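Local coordinates for protein cytidine deaminase (Mycobacterium leprae, PDB 3R2N) that probably catalyses the zinc-dependent hydrolytic deamination of cytidine and deoxycytidine to uridine and deoxyuridine in pyrimidine salvage, working as a homotetramer, at residues F31-A36 against D88-C93. Numbering follows the deposited sequence.
With ZN (zinc ion), chain K; EDO (1,2-ethanediol), chain L.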
loop_
_atom_site.group_PDB
_atom_site.type_symbol
_atom_site.label_atom_id
_atom_site.label_comp_id
_atom_site.label_asym_id
_atom_site.label_seq_id
_atom_site.Cartn_x
_atom_site.Cartn_y
_atom_site.Cartn_z
ATOM N N PHE D 31 -6.109 15.583 -8.529
ATOM C CA PHE D 31 -5.741 14.911 -9.762
ATOM C C PHE D 31 -6.689 13.720 -9.899
ATOM O O PHE D 31 -6.386 12.596 -9.473
ATOM C CB PHE D 31 -4.265 14.471 -9.720
ATOM C CG PHE D 31 -3.736 13.954 -11.034
ATOM C CD1 PHE D 31 -3.310 14.850 -12.043
ATOM C CD2 PHE D 31 -3.640 12.591 -11.270
ATOM C CE1 PHE D 31 -2.807 14.386 -13.269
ATOM C CE2 PHE D 31 -3.147 12.097 -12.483
ATOM C CZ PHE D 31 -2.730 12.998 -13.498
ATOM N N PRO D 32 -7.871 13.977 -10.464
ATOM C CA PRO D 32 -8.866 12.912 -10.633
ATOM C C PRO D 32 -8.529 11.971 -11.819
ATOM O O PRO D 32 -7.986 12.407 -12.873
ATOM C CB PRO D 32 -10.166 13.690 -10.867
ATOM C CG PRO D 32 -9.738 14.981 -11.553
ATOM C CD PRO D 32 -8.290 15.252 -11.099
ATOM N N VAL D 33 -8.824 10.688 -11.625
ATOM C CA VAL D 33 -8.516 9.643 -12.606
ATOM C C VAL D 33 -9.692 8.666 -12.757
ATOM O O VAL D 33 -10.314 8.236 -11.761
ATOM C CB VAL D 33 -7.242 8.844 -12.204
ATOM C CG1 VAL D 33 -6.941 7.740 -13.169
ATOM C CG2 VAL D 33 -6.030 9.767 -11.997
ATOM N N GLY D 34 -9.971 8.296 -13.992
ATOM C CA GLY D 34 -10.946 7.272 -14.285
ATOM C C GLY D 34 -10.282 6.188 -15.102
ATOM O O GLY D 34 -9.287 6.448 -15.788
ATOM N N VAL D 35 -10.794 4.958 -14.987
ATOM C CA VAL D 35 -10.265 3.847 -15.775
ATOM C C VAL D 35 -11.414 2.987 -16.231
ATOM O O VAL D 35 -12.443 2.910 -15.571
ATOM C CB VAL D 35 -9.199 2.988 -14.999
ATOM C CG1 VAL D 35 -9.830 2.192 -13.814
ATOM C CG2 VAL D 35 -8.484 2.050 -15.939
ATOM N N ALA D 36 -11.233 2.321 -17.355
ATOM C CA ALA D 36 -12.260 1.475 -17.881
ATOM C C ALA D 36 -11.558 0.322 -18.585
ATOM O O ALA D 36 -10.495 0.507 -19.204
ATOM C CB ALA D 36 -13.187 2.264 -18.871
ATOM N N ASP D 88 -7.037 12.659 -21.288
ATOM C CA ASP D 88 -5.866 12.134 -21.966
ATOM C C ASP D 88 -5.421 10.804 -21.339
ATOM O O ASP D 88 -5.679 10.520 -20.146
ATOM C CB ASP D 88 -4.743 13.182 -21.971
ATOM C CG ASP D 88 -4.985 14.317 -23.020
ATOM O OD1 ASP D 88 -5.380 14.007 -24.173
ATOM O OD2 ASP D 88 -4.784 15.513 -22.694
ATOM N N SER D 89 -4.784 9.987 -22.167
ATOM C CA SER D 89 -4.288 8.696 -21.762
ATOM C C SER D 89 -3.306 8.809 -20.595
ATOM O O SER D 89 -2.479 9.712 -20.572
ATOM C CB SER D 89 -3.576 8.052 -22.932
ATOM O OG SER D 89 -3.261 6.735 -22.566
ATOM N N LEU D 90 -3.377 7.891 -19.642
ATOM C CA LEU D 90 -2.521 7.981 -18.473
ATOM C C LEU D 90 -1.803 6.654 -18.207
ATOM O O LEU D 90 -2.409 5.604 -18.274
ATOM C CB LEU D 90 -3.357 8.432 -17.276
ATOM C CG LEU D 90 -2.762 8.916 -15.956
ATOM C CD1 LEU D 90 -1.836 10.151 -16.142
ATOM C CD2 LEU D 90 -3.883 9.220 -14.975
ATOM N N MET D 91 -0.505 6.710 -17.930
ATOM C CA MET D 91 0.291 5.501 -17.651
ATOM C C MET D 91 0.073 4.924 -16.235
ATOM O O MET D 91 0.134 5.660 -15.268
ATOM C CB MET D 91 1.779 5.778 -17.855
ATOM C CG MET D 91 2.200 5.810 -19.308
ATOM S SD MET D 91 2.077 4.222 -20.174
ATOM C CE MET D 91 2.925 3.118 -19.048
ATOM N N PRO D 92 -0.190 3.608 -16.118
ATOM C CA PRO D 92 -0.338 3.030 -14.766
ATOM C C PRO D 92 0.964 3.138 -13.975
ATOM O O PRO D 92 2.042 2.886 -14.518
ATOM C CB PRO D 92 -0.673 1.556 -15.038
ATOM C CG PRO D 92 -1.213 1.537 -16.424
ATOM C CD PRO D 92 -0.525 2.636 -17.177
ATOM N N CYS D 93 0.880 3.522 -12.707
ATOM C CA CYS D 93 2.068 3.516 -11.888
ATOM C C CYS D 93 2.504 2.052 -11.727
ATOM O O CYS D 93 1.767 1.146 -12.086
ATOM C CB CYS D 93 1.783 4.129 -10.542
ATOM S SG CYS D 93 0.860 3.028 -9.448
HETATM ZN ZN ZN K . -1.431 3.130 -9.729
HETATM C C1 EDO L . -2.380 6.212 -12.678
HETATM O O1 EDO L . -3.763 5.827 -12.544
HETATM C C2 EDO L . -1.581 5.521 -11.579
HETATM O O2 EDO L . -1.798 4.093 -11.643
#
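Leu-90 reaches across from the loop that leads into the zinc-binding helix and sets its two methyls against Phe-31 and Val-33, near the zinc site of the cytidine deaminase fold. CD2 does most of the touching: it sits 3.7 Å from CG2 of Val-33 and 3.8 Å from CG1 of the same residue, covering both branches of the valine fork, and the leucine branch lies roughly perpendicular to the valine side chain. CD2 also meets CE2 of Phe-31 obliquely at 3.9 Å, while CD1 of Leu-90 lies in the ring plane, at the edge by CZ of Phe-31, 4.0 Å away. Phe-31 has its CG anti to the backbone N (chi1 -171°), which carries the ring out to meet the leucine arriving from the opposite direction. No hydrogen bond joins the two segments; the small patch is purely apolar.

Beside it lies the zinc site. A 1,2-ethanediol, most likely picked up during crystallisation, sits at the metal, and its O1 is 3.8 Å from CG1 of Val-33, so the valine and leucine border the spot where, by analogy with other cytidine deaminases, a nucleoside would probably bind. The diol is also hydrogen-bonded to Glu-62.

Further out, Asn-49 holds the 31-36 backbone through its side chain, accepting from Val-33 N and donating to Phe-31 O, and Leu-90 is tied by a backbone bond to Cys-82 in the central strand 77-83. Cys-93, the N-cap of helix 94-104, shares the zinc with Cys-60 and Cys-96. SG of Cys-93 binds the zinc at 2.3 Å, and ethanediol O2 completes the coordination at 2.2 Å from the zinc while accepting a nearly straight hydrogen bond (171°) from Cys-93 N, 2.9 Å from that O2.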